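Local coordinates for protein pectate lyase (Cellvibrio cellulosa, PDB 1GXM) that cleaves pectate (polygalacturonic acid) by anti-beta-elimination, the chain described being the family 10 polysaccharide lyase catalytic module of a larger protein, at residues A98-A103 with T156-D161; F105-Q110 with T165-A170. One frame throughout, in Å; residues are numbered along the deposited sequence.

Contact 1. Residues A98-A103 with T156-D161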
loop_
_atom_site.group_PDB
_atom_site.type_symbol
_atom_site.label_atom_id
_atom_site.label_comp_id
_atom_site.label_asym_id
_atom_site.label_seq_id
_atom_site.Cartn_x
_atom_site.Cartn_y
_atom_site.Cartn_z
ATOM N N ALA A 98 2.660 -22.940 -2.003
ATOM C CA ALA A 98 2.163 -21.894 -1.113
ATOM C C ALA A 98 2.041 -20.574 -1.843
ATOM O O ALA A 98 1.069 -19.859 -1.686
ATOM C CB ALA A 98 3.080 -21.734 0.044
ATOM N N VAL A 99 3.043 -20.248 -2.640
ATOM C CA VAL A 99 3.004 -19.028 -3.425
ATOM C C VAL A 99 1.822 -19.043 -4.377
ATOM O O VAL A 99 1.153 -18.042 -4.544
ATOM C CB VAL A 99 4.307 -18.830 -4.220
ATOM C CG1 VAL A 99 4.213 -17.626 -5.118
ATOM C CG2 VAL A 99 5.459 -18.628 -3.276
ATOM N N ARG A 100 1.558 -20.172 -5.024
ATOM C CA ARG A 100 0.395 -20.278 -5.891
ATOM C C ARG A 100 -0.915 -20.054 -5.143
ATOM O O ARG A 100 -1.834 -19.429 -5.660
ATOM C CB ARG A 100 0.411 -21.617 -6.618
ATOM C CG ARG A 100 1.561 -21.710 -7.617
ATOM C CD ARG A 100 1.734 -23.085 -8.246
ATOM N NE ARG A 100 0.489 -23.479 -8.889
ATOM C CZ ARG A 100 0.078 -23.036 -10.071
ATOM N NH1 ARG A 100 0.838 -22.229 -10.779
ATOM N NH2 ARG A 100 -1.102 -23.407 -10.559
ATOM N N LYS A 101 -1.017 -20.600 -3.934
ATOM C CA LYS A 101 -2.233 -20.413 -3.136
ATOM C C LYS A 101 -2.392 -18.953 -2.718
ATOM O O LYS A 101 -3.491 -18.443 -2.708
ATOM C CB LYS A 101 -2.260 -21.313 -1.902
ATOM C CG LYS A 101 -2.500 -22.792 -2.249
ATOM C CD LYS A 101 -2.787 -23.632 -1.023
ATOM C CE LYS A 101 -4.225 -23.479 -0.542
ATOM N NZ LYS A 101 -4.547 -24.384 0.594
ATOM N N ALA A 102 -1.270 -18.311 -2.443
ATOM C CA ALA A 102 -1.274 -16.896 -2.027
ATOM C C ALA A 102 -1.683 -15.978 -3.162
ATOM O O ALA A 102 -2.442 -15.054 -2.949
ATOM C CB ALA A 102 0.077 -16.483 -1.516
ATOM N N ALA A 103 -1.181 -16.240 -4.369
ATOM C CA ALA A 103 -1.568 -15.436 -5.522
ATOM C C ALA A 103 -3.043 -15.633 -5.820
ATOM O O ALA A 103 -3.757 -14.682 -6.121
ATOM C CB ALA A 103 -0.748 -15.805 -6.713
ATOM N N THR A 156 10.507 -18.172 -12.149
ATOM C CA THR A 156 10.700 -19.603 -12.005
ATOM C C THR A 156 9.484 -20.273 -12.601
ATOM O O THR A 156 8.629 -19.637 -13.202
ATOM C CB THR A 156 10.843 -19.997 -10.525
ATOM O OG1 THR A 156 9.625 -19.707 -9.826
ATOM C CG2 THR A 156 11.881 -19.144 -9.813
ATOM N N ASP A 157 9.363 -21.569 -12.392
ATOM C CA ASP A 157 8.194 -22.280 -12.885
ATOM C C ASP A 157 7.004 -22.214 -11.918
ATOM O O ASP A 157 6.035 -22.970 -12.064
ATOM C CB ASP A 157 8.555 -23.733 -13.220
ATOM C CG ASP A 157 8.961 -24.540 -12.009
ATOM O OD1 ASP A 157 8.726 -24.114 -10.861
ATOM O OD2 ASP A 157 9.506 -25.659 -12.109
ATOM N N VAL A 158 7.066 -21.301 -10.947
ATOM C CA VAL A 158 5.972 -21.095 -10.002
ATOM C C VAL A 158 4.660 -20.835 -10.726
ATOM O O VAL A 158 3.630 -21.341 -10.329
ATOM C CB VAL A 158 6.300 -20.003 -8.945
ATOM C CG1 VAL A 158 6.546 -18.631 -9.556
ATOM C CG2 VAL A 158 5.183 -19.918 -7.922
ATOM N N PHE A 159 4.717 -20.060 -11.802
ATOM C CA PHE A 159 3.539 -19.708 -12.558
ATOM C C PHE A 159 3.689 -20.056 -14.009
ATOM O O PHE A 159 4.790 -20.016 -14.555
ATOM C CB PHE A 159 3.284 -18.209 -12.420
ATOM C CG PHE A 159 2.979 -17.783 -11.011
ATOM C CD1 PHE A 159 1.998 -18.430 -10.275
ATOM C CD2 PHE A 159 3.667 -16.747 -10.434
ATOM C CE1 PHE A 159 1.708 -18.035 -8.978
ATOM C CE2 PHE A 159 3.378 -16.345 -9.116
ATOM C CZ PHE A 159 2.414 -16.995 -8.401
ATOM N N SER A 160 2.554 -20.333 -14.622
ATOM C CA SER A 160 2.440 -20.553 -16.054
ATOM C C SER A 160 2.002 -19.287 -16.766
ATOM O O SER A 160 1.639 -18.291 -16.137
ATOM C CB SER A 160 1.382 -21.623 -16.305
ATOM O OG SER A 160 0.094 -21.122 -15.997
ATOM N N ASP A 161 2.004 -19.325 -18.090
ATOM C CA ASP A 161 1.462 -18.234 -18.891
ATOM C C ASP A 161 0.001 -17.939 -18.550
ATOM O O ASP A 161 -0.401 -16.776 -18.491
ATOM C CB ASP A 161 1.538 -18.577 -20.381
ATOM C CG ASP A 161 2.932 -18.505 -20.936
ATOM O OD1 ASP A 161 3.847 -17.958 -20.281
ATOM O OD2 ASP A 161 3.211 -18.981 -22.061
#

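Contact 2. Residues F105-Q110 with T165-A170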
loop_
_atom_site.group_PDB
_atom_site.type_symbol
_atom_site.label_atom_id
_atom_site.label_comp_id
_atom_site.label_asym_id
_atom_site.label_seq_id
_atom_site.Cartn_x
_atom_site.Cartn_y
_atom_site.Cartn_z
ATOM N N PHE A 105 -5.288 -16.437 -3.667
ATOM C CA PHE A 105 -5.971 -15.712 -2.612
ATOM C C PHE A 105 -6.138 -14.231 -2.982
ATOM O O PHE A 105 -7.228 -13.674 -2.895
ATOM C CB PHE A 105 -5.188 -15.809 -1.316
ATOM C CG PHE A 105 -5.690 -14.892 -0.253
ATOM C CD1 PHE A 105 -6.803 -15.228 0.502
ATOM C CD2 PHE A 105 -5.097 -13.662 -0.040
ATOM C CE1 PHE A 105 -7.297 -14.354 1.453
ATOM C CE2 PHE A 105 -5.591 -12.794 0.928
ATOM C CZ PHE A 105 -6.687 -13.156 1.663
ATOM N N LEU A 106 -5.046 -13.607 -3.402
ATOM C CA LEU A 106 -5.112 -12.193 -3.740
ATOM C C LEU A 106 -6.108 -11.940 -4.852
ATOM O O LEU A 106 -6.940 -11.048 -4.768
ATOM C CB LEU A 106 -3.748 -11.640 -4.117
ATOM C CG LEU A 106 -2.694 -11.545 -3.017
ATOM C CD1 LEU A 106 -1.425 -11.020 -3.619
ATOM C CD2 LEU A 106 -3.129 -10.624 -1.898
ATOM N N VAL A 107 -6.056 -12.763 -5.903
ATOM C CA VAL A 107 -6.991 -12.578 -6.995
ATOM C C VAL A 107 -8.425 -12.898 -6.577
ATOM O O VAL A 107 -9.355 -12.170 -6.909
ATOM C CB VAL A 107 -6.583 -13.350 -8.248
ATOM C CG1 VAL A 107 -7.616 -13.104 -9.364
ATOM C CG2 VAL A 107 -5.172 -12.901 -8.694
ATOM N N ASN A 108 -8.606 -13.965 -5.803
ATOM C CA ASN A 108 -9.935 -14.314 -5.306
ATOM C C ASN A 108 -10.557 -13.215 -4.475
ATOM O O ASN A 108 -11.773 -13.025 -4.484
ATOM C CB ASN A 108 -9.917 -15.578 -4.474
ATOM C CG ASN A 108 -9.807 -16.820 -5.309
ATOM O OD1 ASN A 108 -10.113 -16.816 -6.514
ATOM N ND2 ASN A 108 -9.373 -17.906 -4.679
ATOM N N SER A 109 -9.701 -12.470 -3.762
ATOM C CA SER A 109 -10.183 -11.380 -2.915
ATOM C C SER A 109 -10.646 -10.170 -3.687
ATOM O O SER A 109 -11.315 -9.316 -3.143
ATOM C CB SER A 109 -9.098 -10.964 -1.947
ATOM O OG SER A 109 -8.152 -10.101 -2.541
ATOM N N GLN A 110 -10.279 -10.096 -4.957
ATOM C CA GLN A 110 -10.498 -8.903 -5.732
ATOM C C GLN A 110 -11.954 -8.750 -6.139
ATOM O O GLN A 110 -12.569 -9.671 -6.663
ATOM C CB GLN A 110 -9.596 -8.891 -6.961
ATOM C CG GLN A 110 -9.564 -7.571 -7.675
ATOM C CD GLN A 110 -8.538 -7.554 -8.770
ATOM O OE1 GLN A 110 -8.442 -8.494 -9.561
ATOM N NE2 GLN A 110 -7.754 -6.482 -8.832
ATOM N N THR A 165 -1.632 -14.526 -17.129
ATOM C CA THR A 165 -2.760 -13.841 -17.747
ATOM C C THR A 165 -3.759 -13.422 -16.681
ATOM O O THR A 165 -4.302 -12.332 -16.734
ATOM C CB THR A 165 -3.425 -14.761 -18.777
ATOM O OG1 THR A 165 -2.499 -14.932 -19.849
ATOM C CG2 THR A 165 -4.680 -14.133 -19.411
ATOM N N ARG A 166 -4.038 -14.328 -15.758
ATOM C CA ARG A 166 -4.961 -14.032 -14.693
ATOM C C ARG A 166 -4.430 -12.907 -13.821
ATOM O O ARG A 166 -5.174 -12.037 -13.427
ATOM C CB ARG A 166 -5.204 -15.241 -13.828
ATOM C CG ARG A 166 -6.321 -15.025 -12.833
ATOM C CD ARG A 166 -6.645 -16.273 -12.087
ATOM N NE ARG A 166 -7.671 -16.082 -11.066
ATOM C CZ ARG A 166 -7.613 -16.595 -9.841
ATOM N NH1 ARG A 166 -6.561 -17.301 -9.449
ATOM N NH2 ARG A 166 -8.599 -16.376 -8.989
ATOM N N PHE A 167 -3.143 -12.933 -13.549
ATOM C CA PHE A 167 -2.526 -11.869 -12.748
ATOM C C PHE A 167 -2.514 -10.561 -13.492
ATOM O O PHE A 167 -2.762 -9.535 -12.893
ATOM C CB PHE A 167 -1.116 -12.220 -12.324
ATOM C CG PHE A 167 -1.011 -13.495 -11.548
ATOM C CD1 PHE A 167 -2.084 -13.993 -10.845
ATOM C CD2 PHE A 167 0.161 -14.211 -11.554
ATOM C CE1 PHE A 167 -1.996 -15.179 -10.158
ATOM C CE2 PHE A 167 0.264 -15.405 -10.863
ATOM C CZ PHE A 167 -0.826 -15.882 -10.159
ATOM N N LYS A 168 -2.238 -10.579 -14.795
ATOM C CA LYS A 168 -2.296 -9.355 -15.567
ATOM C C LYS A 168 -3.694 -8.754 -15.514
ATOM O O LYS A 168 -3.859 -7.546 -15.363
ATOM C CB LYS A 168 -1.885 -9.577 -17.019
ATOM C CG LYS A 168 -1.836 -8.286 -17.771
ATOM C CD LYS A 168 -1.328 -8.435 -19.166
ATOM C CE LYS A 168 -1.359 -7.089 -19.868
ATOM N NZ LYS A 168 -0.941 -7.191 -21.304
ATOM N N THR A 169 -4.712 -9.591 -15.625
ATOM C CA THR A 169 -6.089 -9.144 -15.542
ATOM C C THR A 169 -6.341 -8.496 -14.169
ATOM O O THR A 169 -6.919 -7.434 -14.077
ATOM C CB THR A 169 -7.037 -10.317 -15.791
ATOM O OG1 THR A 169 -6.897 -10.719 -17.167
ATOM C CG2 THR A 169 -8.508 -9.945 -15.583
ATOM N N ALA A 170 -5.882 -9.132 -13.100
ATOM C CA ALA A 170 -6.072 -8.576 -11.756
ATOM C C ALA A 170 -5.345 -7.236 -11.617
ATOM O O ALA A 170 -5.863 -6.301 -11.032
ATOM C CB ALA A 170 -5.575 -9.559 -10.721
#

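Contact 1. Residues A98-A103 with T156-D161
Val99, Arg100 and Ala103, on one flank of helix 93-109, pack against Val158 and Phe159 of the loop that leads into helix 161-181: a mostly apolar helix-to-loop contact with one polar clasp at its border. It lies within the pectic acid lyase family region, its centre about 22 Å from the centre of the chain. Val99 sets CG1 anti to its own backbone nitrogen (chi1 175°), which brings this methyl against Val158 CG2 at 3.7 Å while it also meets the far end of the Phe159 ring. Val158 CG2 in turn lies over one face of that ring, 3.9 Å above its plane and over its centre, so neighbouring loop residues form a continuous apolar surface for the helix. One turn past Val99, the small methyl of Ala103 lets the ring come close, with CB 3.8 Å from Phe159 CZ. Valine suits position 158 because its methyl covers the ring face, and phenylalanine suits 159 because its CZ reaches both Val99 and Ala103.

Arg100 starts beside the ring, its CG 3.9 Å from Phe159 CE1, and bends at chi3 (57°) to bring the guanidinium back to the loop backbone. There NH1 donates to Val158 O at 3.0 Å, nearly straight at 162°, with the oxygen at the edge of the guanidinium and NH1 in the carbonyl plane. The same NH1 makes a salt bridge with Asp163, which, three residues past the N-cap Ser160, accepts from Ser160 N as the acid of a capping box would. Arg100 thus ties a loop carbonyl and a carboxylate in the first turn of the following helix to helix 93-109, and the nearby negative charge probably strengthens its hold.

Contact 2. Residues F105-Q110 with T165-A170
Val107 is the first residue of 105-110 to reach 165-170, and its two methyls serve different neighbours. The CG1 branch, pointing away from the backbone nitrogen and alongside the carbonyl carbon, lies over one face of the Arg166 guanidinium, 3.1 Å above the plane and offset toward its rim. CG2 turns to the other side, meeting the edge of the Phe167 ring at CD1 and the Ala170 methyl, with 3.9 Å between Val107 CG2 and Ala170 CB. A beta-branched residue is apt here, since it offers one methyl to the flat cation and one to the hydrophobic side.

Asn108 follows with a polar touch: its OD1 lies 2.9 Å from Arg166 NH2, but the N-H...O angle of 129° makes the bond weak, and the amide and guanidinium planes are well turned from each other. The stronger polar partner of Arg166 is Asn104, one turn before Asn108 on helix 93-109, which accepts from NH1. An arginine extended from CG to NE is long enough to span the gap and lay its head along helix 93-109.

The axes of segments 105-109 and 165-170 approach to 10.4 Å, their N-to-C directions 44° apart; such a neighbouring pair is consistent with the (alpha/alpha)3 barrel-like helical domain of family 10 pectate lyases. Ala170 fits where the backbones come nearest, its CA 6.3 Å from that of Val107. Phe167 and Ala170 also pack on Leu144 of helix 136-148, so a third helix backs this interface.

Gln110 closes the segment, its extended chain reaching Ala170, where NE2 donates to Ala170 O at 2.9 Å and 174°. The oxygen lies in the plane of the amide, although NE2 is tilted from the carbonyl plane. NE2 is gripped a second time by Gly114 O, which fixes the flip of the amide and sets OE1 against the Ala170 methyl.

Overall arrangement
Contacts 1 and 2 are successive parts of one seam, their centres 12 Å apart and both on the same side of the chain's centre. Helix 93-109 supplies the first segment of each; the second segments are the loop before helix 161-181 and the early turns of that helix. From contact 1 to contact 2 both strings of residues advance N to C, in keeping with the two helices running in the same general direction where they meet. The contacts join directly: Phe167 CZ lies 3.5 Å from Phe159 CE1 in an edge-to-face pair, and Ala103 touches Phe167 too. Hydrophobic packing therefore continues from loop to helix, joining chain parts some fifty residues apart within the catalytic module.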